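Long-range contacts in TarM (Staphylococcus aureus subsp. aureus 21178, PDB 4X7R), which adopts the GT-B fold of the group 1 glycosyl transferase family and binds uridine-5'-diphosphate and a sulfated glycan: residues 37-43 against 64-70; 207-212 against 233-239; 1-7 against 220-226. The protein carries 1 engineered substitution. One frame throughout, in Å; residues are numbered along the deposited sequence.

Interaction 1: 37-43 against 64-70; sequences DIVTFDY and TKMYNVF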
loop_
_atom_site.group_PDB
_atom_site.type_symbol
_atom_site.label_atom_id
_atom_site.label_comp_id
_atom_site.label_asym_id
_atom_site.label_seq_id
_atom_site.Cartn_x
_atom_site.Cartn_y
_atom_site.Cartn_z
ATOM N N ASP A 37 -15.651 -5.768 1.038
ATOM C CA ASP A 37 -14.669 -5.730 2.122
ATOM C C ASP A 37 -13.261 -6.067 1.707
ATOM O O ASP A 37 -13.046 -6.588 0.615
ATOM C CB ASP A 37 -15.163 -6.559 3.312
ATOM C CG ASP A 37 -16.534 -6.081 3.807
ATOM O OD1 ASP A 37 -16.668 -4.871 4.119
ATOM O OD2 ASP A 37 -17.466 -6.905 3.858
ATOM N N ILE A 38 -12.284 -5.714 2.558
ATOM C CA ILE A 38 -10.868 -5.917 2.265
ATOM C C ILE A 38 -10.333 -7.111 3.038
ATOM O O ILE A 38 -10.618 -7.241 4.225
ATOM C CB ILE A 38 -10.082 -4.605 2.513
ATOM C CG1 ILE A 38 -10.676 -3.437 1.589
ATOM C CG2 ILE A 38 -8.563 -4.815 2.287
ATOM C CD1 ILE A 38 -10.072 -2.031 1.741
ATOM N N VAL A 39 -9.601 -8.003 2.353
ATOM C CA VAL A 39 -8.953 -9.179 2.971
ATOM C C VAL A 39 -7.437 -8.950 2.917
ATOM O O VAL A 39 -6.902 -8.727 1.832
ATOM C CB VAL A 39 -9.334 -10.512 2.286
ATOM C CG1 VAL A 39 -8.714 -11.709 3.025
ATOM C CG2 VAL A 39 -10.855 -10.653 2.150
ATOM N N THR A 40 -6.764 -8.969 4.084
ATOM C CA THR A 40 -5.311 -8.818 4.210
ATOM C C THR A 40 -4.690 -10.109 4.751
ATOM O O THR A 40 -5.404 -10.947 5.308
ATOM C CB THR A 40 -4.921 -7.569 4.996
ATOM O OG1 THR A 40 -5.376 -7.693 6.352
ATOM C CG2 THR A 40 -5.430 -6.285 4.345
ATOM N N PHE A 41 -3.357 -10.277 4.562
ATOM C CA PHE A 41 -2.650 -11.499 4.930
ATOM C C PHE A 41 -1.433 -11.277 5.817
ATOM O O PHE A 41 -0.841 -12.243 6.262
ATOM C CB PHE A 41 -2.285 -12.311 3.649
ATOM C CG PHE A 41 -3.481 -12.588 2.757
ATOM C CD1 PHE A 41 -4.356 -13.631 3.041
ATOM C CD2 PHE A 41 -3.731 -11.797 1.631
ATOM C CE1 PHE A 41 -5.479 -13.873 2.231
ATOM C CE2 PHE A 41 -4.853 -12.030 0.830
ATOM C CZ PHE A 41 -5.728 -13.064 1.137
ATOM N N ASP A 42 -1.078 -10.031 6.124
ATOM C CA ASP A 42 0.080 -9.790 6.971
ATOM C C ASP A 42 -0.285 -9.897 8.458
ATOM O O ASP A 42 -1.465 -9.896 8.842
ATOM C CB ASP A 42 0.648 -8.376 6.698
ATOM C CG ASP A 42 -0.311 -7.285 7.133
ATOM O OD1 ASP A 42 -1.524 -7.421 6.868
ATOM O OD2 ASP A 42 0.155 -6.286 7.720
ATOM N N TYR A 43 0.750 -9.867 9.283
ATOM C CA TYR A 43 0.638 -9.908 10.717
ATOM C C TYR A 43 1.007 -8.543 11.271
ATOM O O TYR A 43 2.089 -8.025 10.997
ATOM C CB TYR A 43 1.585 -10.993 11.314
ATOM C CG TYR A 43 1.516 -10.981 12.825
ATOM C CD1 TYR A 43 0.426 -11.531 13.494
ATOM C CD2 TYR A 43 2.479 -10.313 13.579
ATOM C CE1 TYR A 43 0.332 -11.476 14.883
ATOM C CE2 TYR A 43 2.386 -10.229 14.964
ATOM C CZ TYR A 43 1.320 -10.826 15.614
ATOM O OH TYR A 43 1.210 -10.701 16.974
ATOM N N THR A 64 -16.485 -0.244 5.397
ATOM C CA THR A 64 -15.480 -1.216 4.975
ATOM C C THR A 64 -14.913 -2.002 6.163
ATOM O O THR A 64 -14.382 -1.422 7.115
ATOM C CB THR A 64 -14.368 -0.577 4.165
ATOM O OG1 THR A 64 -14.927 0.299 3.194
ATOM C CG2 THR A 64 -13.442 -1.614 3.514
ATOM N N LYS A 65 -15.013 -3.324 6.080
ATOM C CA LYS A 65 -14.418 -4.227 7.048
ATOM C C LYS A 65 -13.082 -4.670 6.488
ATOM O O LYS A 65 -12.908 -4.762 5.263
ATOM C CB LYS A 65 -15.284 -5.494 7.228
ATOM C CG LYS A 65 -16.662 -5.262 7.840
ATOM C CD LYS A 65 -17.447 -6.567 7.944
ATOM C CE LYS A 65 -18.953 -6.358 7.904
ATOM N NZ LYS A 65 -19.467 -6.222 6.501
ATOM N N MET A 66 -12.143 -4.975 7.384
ATOM C CA MET A 66 -10.918 -5.646 7.012
ATOM C C MET A 66 -10.934 -7.012 7.649
ATOM O O MET A 66 -10.988 -7.130 8.875
ATOM C CB MET A 66 -9.635 -4.887 7.347
ATOM C CG MET A 66 -8.402 -5.568 6.742
ATOM S SD MET A 66 -6.821 -5.248 7.576
ATOM C CE MET A 66 -7.230 -5.904 9.285
ATOM N N TYR A 67 -10.919 -8.049 6.820
ATOM C CA TYR A 67 -10.769 -9.435 7.268
ATOM C C TYR A 67 -9.262 -9.749 7.151
ATOM O O TYR A 67 -8.674 -9.510 6.108
ATOM C CB TYR A 67 -11.547 -10.390 6.371
ATOM C CG TYR A 67 -13.036 -10.191 6.452
ATOM C CD1 TYR A 67 -13.765 -10.656 7.552
ATOM C CD2 TYR A 67 -13.734 -9.569 5.416
ATOM C CE1 TYR A 67 -15.157 -10.505 7.615
ATOM C CE2 TYR A 67 -15.122 -9.415 5.471
ATOM C CZ TYR A 67 -15.826 -9.868 6.578
ATOM O OH TYR A 67 -17.183 -9.727 6.628
ATOM N N ASN A 68 -8.633 -10.211 8.230
ATOM C CA ASN A 68 -7.219 -10.549 8.231
ATOM C C ASN A 68 -7.050 -12.014 8.710
ATOM O O ASN A 68 -7.734 -12.436 9.636
ATOM C CB ASN A 68 -6.427 -9.550 9.073
ATOM C CG ASN A 68 -4.963 -9.911 9.209
ATOM O OD1 ASN A 68 -4.542 -10.621 10.144
ATOM N ND2 ASN A 68 -4.165 -9.472 8.248
ATOM N N VAL A 69 -6.182 -12.785 8.042
ATOM C CA VAL A 69 -5.923 -14.211 8.332
ATOM C C VAL A 69 -5.520 -14.463 9.803
ATOM O O VAL A 69 -6.064 -15.365 10.409
ATOM C CB VAL A 69 -4.935 -14.868 7.302
ATOM C CG1 VAL A 69 -3.561 -14.192 7.314
ATOM C CG2 VAL A 69 -4.804 -16.377 7.538
ATOM N N PHE A 70 -4.561 -13.685 10.360
ATOM C CA PHE A 70 -4.131 -13.843 11.757
ATOM C C PHE A 70 -5.216 -13.413 12.711
ATOM O O PHE A 70 -5.469 -14.129 13.676
ATOM C CB PHE A 70 -2.785 -13.157 12.041
ATOM C CG PHE A 70 -1.705 -13.753 11.173
ATOM C CD1 PHE A 70 -1.280 -15.068 11.364
ATOM C CD2 PHE A 70 -1.217 -13.055 10.069
ATOM C CE1 PHE A 70 -0.343 -15.650 10.504
ATOM C CE2 PHE A 70 -0.263 -13.631 9.219
ATOM C CZ PHE A 70 0.177 -14.916 9.445
#
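The side-chain amide of Asn68 ties the C-terminal end of strand 36-40 to the turn that follows it. With CG anti to the backbone N (chi1 175°), its ND2 is 2.9 Å from Thr40 OG1 and 2.8 Å from Asp42 O. Both acceptors lie close to the amide plane, so the two hydrogen bonds fix the rotation of the group. Its OD1 caps helix 69-78, accepting a weak bond from Phe70 N and another from Glu71 N. Packing is dense here: Met66 SD comes across Thr40, and the edge of Tyr43 points at the face of Phe70, a T-shaped pair with centroids 5.7 Å apart and planes at 82°. Phe168 meets both rings. Back along the strands runs a parallel ladder, with Ile38 O to Tyr67 N at 2.7 Å, joining the two strands of a beta-alpha-beta unit whose helix is 47-56; strand 66-68 forms an edge of the sheet. Toward solvent the lysine amine grips only loosely: Lys65 NZ reaches Asp37 OD2 in a long salt bridge of 3.4 Å. Its backbone N meets OD1, an oxygen that Tyr30 also binds, from above the carboxylate plane. Tyr67 lays CE2 against Asp37 CB.

Interaction 2: 207-212 against 233-239; sequences CVYYLE and KMFNTNH. With SUS (2-deoxy-3,6-di-O-sulfo-2-(sulfoamino)-alpha-D-glucopyranose), chain C.
One hydrogen bond links the two segments directly: Asn238 N donates to Glu212 OE2 over 2.8 Å, reaching the carboxylate oxygen on its anti side, slightly out of plane. The Asn238 side chain, turned between its own N and carbonyl carbon (chi1 69°), folds back over that carboxylate. The two flat groups stack with planes 28° apart, and the amide oxygen lies beside OE2 as a second acceptor, not a bonding partner. Within 233-239, Thr237 OG1 and His239 ND1 are 2.6 Å apart in a hydrogen bond, and His239 NE2 bonds Ile215 O. Held at both nitrogens, the imidazole turns its edge to the backbone of Leu211, with CE1 3.6 Å from Leu211 O.

The van der Waals contacts come from one side of helix 203-214. Methyls Val208 CG2 and Leu211 CD1 both press on the backbone carbonyl oxygen of Lys233, the latter at 3.4 Å, and in an apolar contact Leu211 CB meets Thr237 CG2 at 3.8 Å. Cys207 lies against the aliphatic part of Lys233, with SG 3.7 Å from CE.

The charged contact is with ligand. The Lys233 chain runs extended past Cys207 and bends only at its end, bringing NZ to O2S in the N-sulfo group of SUS at 2.8 Å; the same nitrogen makes a salt bridge to a sulfate oxygen of IDS. His9 and Ser230 bind SUS as well; Lys233 is this contact's share of the glycan pocket, on the Rossmann-like domain of a GT-B fold.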
loop_
_atom_site.group_PDB
_atom_site.type_symbol
_atom_site.label_atom_id
_atom_site.label_comp_id
_atom_site.label_asym_id
_atom_site.label_seq_id
_atom_site.Cartn_x
_atom_site.Cartn_y
_atom_site.Cartn_z
ATOM N N CYS A 207 -3.382 -19.382 3.915
ATOM C CA CYS A 207 -4.203 -18.328 3.285
ATOM C C CYS A 207 -5.253 -18.848 2.346
ATOM O O CYS A 207 -6.361 -18.335 2.349
ATOM C CB CYS A 207 -3.318 -17.283 2.632
ATOM S SG CYS A 207 -2.335 -16.351 3.823
ATOM N N VAL A 208 -4.953 -19.932 1.621
ATOM C CA VAL A 208 -5.934 -20.571 0.735
ATOM C C VAL A 208 -7.068 -21.174 1.580
ATOM O O VAL A 208 -8.241 -20.979 1.259
ATOM C CB VAL A 208 -5.267 -21.603 -0.212
ATOM C CG1 VAL A 208 -6.301 -22.553 -0.826
ATOM C CG2 VAL A 208 -4.452 -20.895 -1.291
ATOM N N TYR A 209 -6.714 -21.875 2.684
ATOM C CA TYR A 209 -7.703 -22.463 3.591
ATOM C C TYR A 209 -8.598 -21.362 4.142
ATOM O O TYR A 209 -9.819 -21.497 4.122
ATOM C CB TYR A 209 -7.001 -23.214 4.736
ATOM C CG TYR A 209 -7.924 -23.611 5.874
ATOM C CD1 TYR A 209 -8.734 -24.743 5.783
ATOM C CD2 TYR A 209 -7.934 -22.898 7.075
ATOM C CE1 TYR A 209 -9.547 -25.139 6.850
ATOM C CE2 TYR A 209 -8.768 -23.263 8.131
ATOM C CZ TYR A 209 -9.565 -24.389 8.019
ATOM O OH TYR A 209 -10.399 -24.715 9.064
ATOM N N TYR A 210 -7.979 -20.280 4.628
ATOM C CA TYR A 210 -8.655 -19.127 5.219
ATOM C C TYR A 210 -9.736 -18.542 4.298
ATOM O O TYR A 210 -10.874 -18.357 4.736
ATOM C CB TYR A 210 -7.613 -18.065 5.642
ATOM C CG TYR A 210 -8.224 -16.718 5.960
ATOM C CD1 TYR A 210 -9.144 -16.573 6.996
ATOM C CD2 TYR A 210 -7.850 -15.578 5.253
ATOM C CE1 TYR A 210 -9.702 -15.338 7.302
ATOM C CE2 TYR A 210 -8.396 -14.331 5.561
ATOM C CZ TYR A 210 -9.316 -14.219 6.591
ATOM O OH TYR A 210 -9.831 -13.008 6.945
ATOM N N LEU A 211 -9.388 -18.309 3.007
ATOM C CA LEU A 211 -10.320 -17.799 1.993
ATOM C C LEU A 211 -11.477 -18.758 1.749
ATOM O O LEU A 211 -12.573 -18.306 1.472
ATOM C CB LEU A 211 -9.601 -17.516 0.668
ATOM C CG LEU A 211 -8.607 -16.355 0.681
ATOM C CD1 LEU A 211 -7.830 -16.310 -0.630
ATOM C CD2 LEU A 211 -9.325 -15.012 0.955
ATOM N N GLU A 212 -11.229 -20.074 1.825
ATOM C CA GLU A 212 -12.272 -21.090 1.629
ATOM C C GLU A 212 -13.221 -21.099 2.832
ATOM O O GLU A 212 -14.407 -21.354 2.660
ATOM C CB GLU A 212 -11.648 -22.475 1.410
ATOM C CG GLU A 212 -10.931 -22.595 0.077
ATOM C CD GLU A 212 -9.966 -23.754 -0.056
ATOM O OE1 GLU A 212 -9.623 -24.388 0.969
ATOM O OE2 GLU A 212 -9.516 -24.003 -1.194
ATOM N N LYS A 233 -3.039 -16.843 -3.762
ATOM C CA LYS A 233 -3.981 -17.142 -2.657
ATOM C C LYS A 233 -5.388 -17.304 -3.169
ATOM O O LYS A 233 -6.043 -18.288 -2.809
ATOM C CB LYS A 233 -3.919 -16.102 -1.538
ATOM C CG LYS A 233 -2.536 -16.020 -0.917
ATOM C CD LYS A 233 -2.398 -14.810 -0.059
ATOM C CE LYS A 233 -1.106 -14.863 0.703
ATOM N NZ LYS A 233 -0.041 -14.097 0.018
ATOM N N MET A 234 -5.835 -16.374 -4.058
ATOM C CA MET A 234 -7.163 -16.431 -4.657
ATOM C C MET A 234 -7.204 -17.554 -5.696
ATOM O O MET A 234 -8.149 -18.344 -5.705
ATOM C CB MET A 234 -7.538 -15.082 -5.334
ATOM C CG MET A 234 -8.920 -15.099 -6.044
ATOM S SD MET A 234 -9.248 -13.637 -7.051
ATOM C CE MET A 234 -8.065 -13.865 -8.403
ATOM N N PHE A 235 -6.221 -17.574 -6.603
ATOM C CA PHE A 235 -6.155 -18.544 -7.691
ATOM C C PHE A 235 -6.237 -20.020 -7.224
ATOM O O PHE A 235 -6.986 -20.791 -7.809
ATOM C CB PHE A 235 -4.911 -18.304 -8.570
ATOM C CG PHE A 235 -4.944 -19.048 -9.892
ATOM C CD1 PHE A 235 -5.932 -18.779 -10.841
ATOM C CD2 PHE A 235 -3.984 -20.004 -10.194
ATOM C CE1 PHE A 235 -5.971 -19.473 -12.056
ATOM C CE2 PHE A 235 -4.006 -20.678 -11.427
ATOM C CZ PHE A 235 -5.000 -20.407 -12.348
ATOM N N ASN A 236 -5.490 -20.389 -6.175
ATOM C CA ASN A 236 -5.431 -21.766 -5.660
ATOM C C ASN A 236 -6.647 -22.242 -4.834
ATOM O O ASN A 236 -6.680 -23.420 -4.469
ATOM C CB ASN A 236 -4.141 -21.985 -4.869
ATOM C CG ASN A 236 -2.869 -21.807 -5.661
ATOM O OD1 ASN A 236 -2.847 -21.815 -6.883
ATOM N ND2 ASN A 236 -1.767 -21.636 -4.973
ATOM N N THR A 237 -7.621 -21.361 -4.502
ATOM C CA THR A 237 -8.781 -21.839 -3.716
ATOM C C THR A 237 -9.601 -22.859 -4.528
ATOM O O THR A 237 -9.562 -22.842 -5.756
ATOM C CB THR A 237 -9.684 -20.717 -3.174
ATOM O OG1 THR A 237 -10.509 -20.232 -4.223
ATOM C CG2 THR A 237 -8.942 -19.597 -2.493
ATOM N N ASN A 238 -10.327 -23.735 -3.831
ATOM C CA ASN A 238 -11.141 -24.786 -4.428
ATOM C C ASN A 238 -12.545 -24.340 -4.875
ATOM O O ASN A 238 -13.310 -25.195 -5.317
ATOM C CB ASN A 238 -11.238 -25.957 -3.443
ATOM C CG ASN A 238 -12.062 -25.680 -2.185
ATOM O OD1 ASN A 238 -12.583 -24.581 -1.944
ATOM N ND2 ASN A 238 -12.200 -26.684 -1.348
ATOM N N HIS A 239 -12.897 -23.031 -4.729
ATOM C CA HIS A 239 -14.223 -22.477 -5.084
ATOM C C HIS A 239 -14.610 -22.863 -6.496
ATOM O O HIS A 239 -13.811 -22.704 -7.416
ATOM C CB HIS A 239 -14.281 -20.935 -4.938
ATOM C CG HIS A 239 -14.113 -20.430 -3.538
ATOM N ND1 HIS A 239 -12.874 -20.013 -3.066
ATOM C CD2 HIS A 239 -15.036 -20.226 -2.568
ATOM C CE1 HIS A 239 -13.073 -19.620 -1.813
ATOM N NE2 HIS A 239 -14.354 -19.743 -1.463
HETATM N N2 SUS C . 3.006 -12.329 1.158
HETATM C C1 SUS C . 5.295 -11.591 1.685
HETATM S S1 SUS C . 2.048 -12.559 2.622
HETATM C C2 SUS C . 3.885 -11.157 1.329
HETATM S S2 SUS C . 7.117 -6.384 2.431
HETATM C C3 SUS C . 3.906 -10.282 0.057
HETATM O O3 SUS C . 2.588 -9.773 -0.235
HETATM S S3 SUS C . 1.884 -10.248 -1.505
HETATM C C4 SUS C . 4.906 -9.121 0.153
HETATM O O4 SUS C . 4.980 -8.578 -1.151
HETATM C C5 SUS C . 6.307 -9.646 0.630
HETATM O O5 SUS C . 6.145 -10.426 1.852
HETATM C C6 SUS C . 7.283 -8.539 1.024
HETATM O O6 SUS C . 6.671 -7.787 2.056
HETATM O O1S SUS C . 1.071 -11.396 2.764
HETATM O O2S SUS C . 1.328 -13.889 2.459
HETATM O O3S SUS C . 2.956 -12.600 3.851
HETATM O O4S SUS C . 6.078 -5.802 3.395
HETATM O O5S SUS C . 8.493 -6.469 3.095
HETATM O O6S SUS C . 7.193 -5.504 1.179
HETATM O O7S SUS C . 2.798 -9.917 -2.668
HETATM O O8S SUS C . 0.545 -9.534 -1.699
HETATM O O9S SUS C . 1.650 -11.753 -1.450
#

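Interaction 3: 1-7 against 220-226; sequences MKKIFMM and DSIMICD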
loop_
_atom_site.group_PDB
_atom_site.type_symbol
_atom_site.label_atom_id
_atom_site.label_comp_id
_atom_site.label_asym_id
_atom_site.label_seq_id
_atom_site.Cartn_x
_atom_site.Cartn_y
_atom_site.Cartn_z
ATOM N N MET A 1 -27.291 -10.057 -1.276
ATOM C CA MET A 1 -27.003 -11.131 -2.225
ATOM C C MET A 1 -25.500 -11.107 -2.606
ATOM O O MET A 1 -24.722 -11.835 -1.988
ATOM C CB MET A 1 -27.917 -11.004 -3.451
ATOM C CG MET A 1 -28.198 -12.317 -4.132
ATOM S SD MET A 1 -29.147 -12.162 -5.669
ATOM C CE MET A 1 -27.875 -11.423 -6.793
ATOM N N LYS A 2 -25.087 -10.252 -3.579
ATOM C CA LYS A 2 -23.672 -10.122 -3.954
ATOM C C LYS A 2 -22.853 -9.580 -2.799
ATOM O O LYS A 2 -23.302 -8.680 -2.088
ATOM C CB LYS A 2 -23.477 -9.206 -5.160
ATOM C CG LYS A 2 -23.885 -9.832 -6.484
ATOM C CD LYS A 2 -23.629 -8.847 -7.593
ATOM C CE LYS A 2 -24.087 -9.368 -8.927
ATOM N NZ LYS A 2 -25.559 -9.315 -9.079
ATOM N N LYS A 3 -21.658 -10.154 -2.602
ATOM C CA LYS A 3 -20.677 -9.710 -1.621
ATOM C C LYS A 3 -19.304 -9.826 -2.248
ATOM O O LYS A 3 -18.997 -10.816 -2.916
ATOM C CB LYS A 3 -20.757 -10.467 -0.274
ATOM C CG LYS A 3 -19.846 -9.811 0.776
ATOM C CD LYS A 3 -20.043 -10.300 2.204
ATOM C CE LYS A 3 -18.996 -9.655 3.091
ATOM N NZ LYS A 3 -19.018 -10.168 4.485
ATOM N N ILE A 4 -18.491 -8.791 -2.038
ATOM C CA ILE A 4 -17.159 -8.651 -2.609
ATOM C C ILE A 4 -16.054 -8.675 -1.543
ATOM O O ILE A 4 -16.185 -8.053 -0.482
ATOM C CB ILE A 4 -17.144 -7.387 -3.515
ATOM C CG1 ILE A 4 -18.170 -7.527 -4.671
ATOM C CG2 ILE A 4 -15.756 -7.101 -4.059
ATOM C CD1 ILE A 4 -18.389 -6.240 -5.481
ATOM N N PHE A 5 -14.957 -9.389 -1.860
ATOM C CA PHE A 5 -13.761 -9.534 -1.022
ATOM C C PHE A 5 -12.584 -9.140 -1.873
ATOM O O PHE A 5 -12.322 -9.744 -2.909
ATOM C CB PHE A 5 -13.616 -10.978 -0.491
ATOM C CG PHE A 5 -14.818 -11.447 0.298
ATOM C CD1 PHE A 5 -15.926 -11.987 -0.349
ATOM C CD2 PHE A 5 -14.826 -11.383 1.690
ATOM C CE1 PHE A 5 -17.041 -12.424 0.383
ATOM C CE2 PHE A 5 -15.941 -11.810 2.423
ATOM C CZ PHE A 5 -17.039 -12.330 1.763
ATOM N N MET A 6 -11.921 -8.073 -1.467
ATOM C CA MET A 6 -10.840 -7.435 -2.201
ATOM C C MET A 6 -9.548 -7.640 -1.480
ATOM O O MET A 6 -9.379 -7.169 -0.370
ATOM C CB MET A 6 -11.162 -5.951 -2.443
ATOM C CG MET A 6 -12.530 -5.752 -3.027
ATOM S SD MET A 6 -13.021 -4.059 -3.448
ATOM C CE MET A 6 -12.485 -3.132 -2.037
ATOM N N MET A 7 -8.650 -8.370 -2.112
ATOM C CA MET A 7 -7.415 -8.853 -1.535
ATOM C C MET A 7 -6.179 -8.079 -1.822
ATOM O O MET A 7 -5.895 -7.699 -2.968
ATOM C CB MET A 7 -7.231 -10.319 -1.895
ATOM C CG MET A 7 -8.328 -11.192 -1.325
ATOM S SD MET A 7 -8.531 -12.652 -2.359
ATOM C CE MET A 7 -6.874 -13.164 -2.480
ATOM N N ASP A 220 -22.689 -15.504 -5.967
ATOM C CA ASP A 220 -22.878 -14.179 -5.375
ATOM C C ASP A 220 -21.600 -13.704 -4.677
ATOM O O ASP A 220 -21.457 -12.510 -4.435
ATOM C CB ASP A 220 -24.072 -14.196 -4.390
ATOM C CG ASP A 220 -25.444 -14.320 -5.058
ATOM O OD1 ASP A 220 -25.593 -13.846 -6.199
ATOM O OD2 ASP A 220 -26.372 -14.895 -4.426
ATOM N N SER A 221 -20.685 -14.641 -4.348
ATOM C CA SER A 221 -19.389 -14.344 -3.713
ATOM C C SER A 221 -18.416 -13.933 -4.813
ATOM O O SER A 221 -18.230 -14.666 -5.795
ATOM C CB SER A 221 -18.856 -15.559 -2.967
ATOM O OG SER A 221 -19.557 -15.823 -1.764
ATOM N N ILE A 222 -17.844 -12.735 -4.678
ATOM C CA ILE A 222 -16.909 -12.195 -5.677
ATOM C C ILE A 222 -15.578 -11.869 -5.016
ATOM O O ILE A 222 -15.536 -11.113 -4.037
ATOM C CB ILE A 222 -17.511 -10.962 -6.414
ATOM C CG1 ILE A 222 -18.821 -11.336 -7.159
ATOM C CG2 ILE A 222 -16.462 -10.307 -7.365
ATOM C CD1 ILE A 222 -19.850 -10.246 -7.213
ATOM N N MET A 223 -14.496 -12.449 -5.553
ATOM C CA MET A 223 -13.139 -12.186 -5.089
ATOM C C MET A 223 -12.466 -11.287 -6.106
ATOM O O MET A 223 -12.510 -11.550 -7.317
ATOM C CB MET A 223 -12.339 -13.485 -4.941
ATOM C CG MET A 223 -12.774 -14.304 -3.731
ATOM S SD MET A 223 -11.921 -15.904 -3.612
ATOM C CE MET A 223 -12.953 -16.878 -4.656
ATOM N N ILE A 224 -11.850 -10.215 -5.616
ATOM C CA ILE A 224 -11.097 -9.302 -6.471
ATOM C C ILE A 224 -9.711 -9.252 -5.892
ATOM O O ILE A 224 -9.543 -8.840 -4.747
ATOM C CB ILE A 224 -11.711 -7.871 -6.612
ATOM C CG1 ILE A 224 -13.108 -7.917 -7.251
ATOM C CG2 ILE A 224 -10.751 -6.948 -7.427
ATOM C CD1 ILE A 224 -13.870 -6.589 -7.192
ATOM N N CYS A 225 -8.726 -9.655 -6.658
ATOM C CA CYS A 225 -7.381 -9.602 -6.149
ATOM C C CYS A 225 -6.693 -8.370 -6.695
ATOM O O CYS A 225 -6.527 -8.242 -7.909
ATOM C CB CYS A 225 -6.604 -10.876 -6.457
ATOM S SG CYS A 225 -4.890 -10.816 -5.882
ATOM N N ASP A 226 -6.320 -7.460 -5.786
ATOM C CA ASP A 226 -5.646 -6.193 -6.072
ATOM C C ASP A 226 -4.139 -6.286 -5.916
ATOM O O ASP A 226 -3.394 -5.768 -6.753
ATOM C CB ASP A 226 -6.230 -5.084 -5.189
ATOM C CG ASP A 226 -7.578 -4.597 -5.666
ATOM O OD1 ASP A 226 -7.625 -3.956 -6.739
ATOM O OD2 ASP A 226 -8.597 -4.880 -4.976
#
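Lys3, Phe5 and Met7 each give their N-H and their carbonyl to segment 220-226, making an unbroken parallel ladder of six backbone hydrogen bonds. Phe5 N to Ile222 O measures 2.8 Å and Ile224 N to Phe5 O is equally short; at the far end Asp226 N reaches Met7 O at 2.9 Å. Alpha hydrogens add weaker contacts to the same carbonyls, as between Met6 CA and Ile224 O at 3.2 Å.

On one face Ile4 and Ile222 lie side by side and point the same way, CG1 of Ile4 being 3.9 Å from CB of Ile222. With that branch beside the backbone N (chi1 -61°), the other, CG2, stands anti to the N and meets Ile224 CD1 at 3.7 Å, so Ile4 touches two isoleucines of the neighbouring strand. On the opposite face Phe5 sets its ring edge near Ile222 O.

Beyond this shell, Asp226 OD1 is held by Arg25 in a salt bridge and by His249 in a hydrogen bond, which positions the aspartate just past the strand end. The amine of Lys3 goes to Tyr67 and that of Lys2 to Asn492.

Strand 3-7 thus sits inside the sheet, its Ile4 and Met6 turning their backbone polar groups to strand 36-40. The isoleucine face is covered by helix 17-31 and by Phe491 and Trp487 of the C-terminal helix 480-492, while Met7, Met223 and Cys225 pack on helix 231-235.

Interactions 1 and 3 share one parallel sheet: strand 36-40 lies beside strand 3-7, with Asp37 O 2.8 Å from Met6 N, a probable hydrogen bond. Interaction 2 supplies helices on one face of it. Met234 CB touches Met7 CE at 3.5 Å, and Tyr210 packs against Tyr67 and Val69. The three centres are 13 to 14 Å apart. Interactions 1 and 2 meet at the glycan pocket, where Phe41 CD1 lies 3.5 Å from Cys207 SG; the Phe41 side chain is about 4 Å from SUS, beside Lys233. Interaction 3 ends near 3YW without touching it, the nearest atoms of the Asp226 side chain lying about 7 Å away.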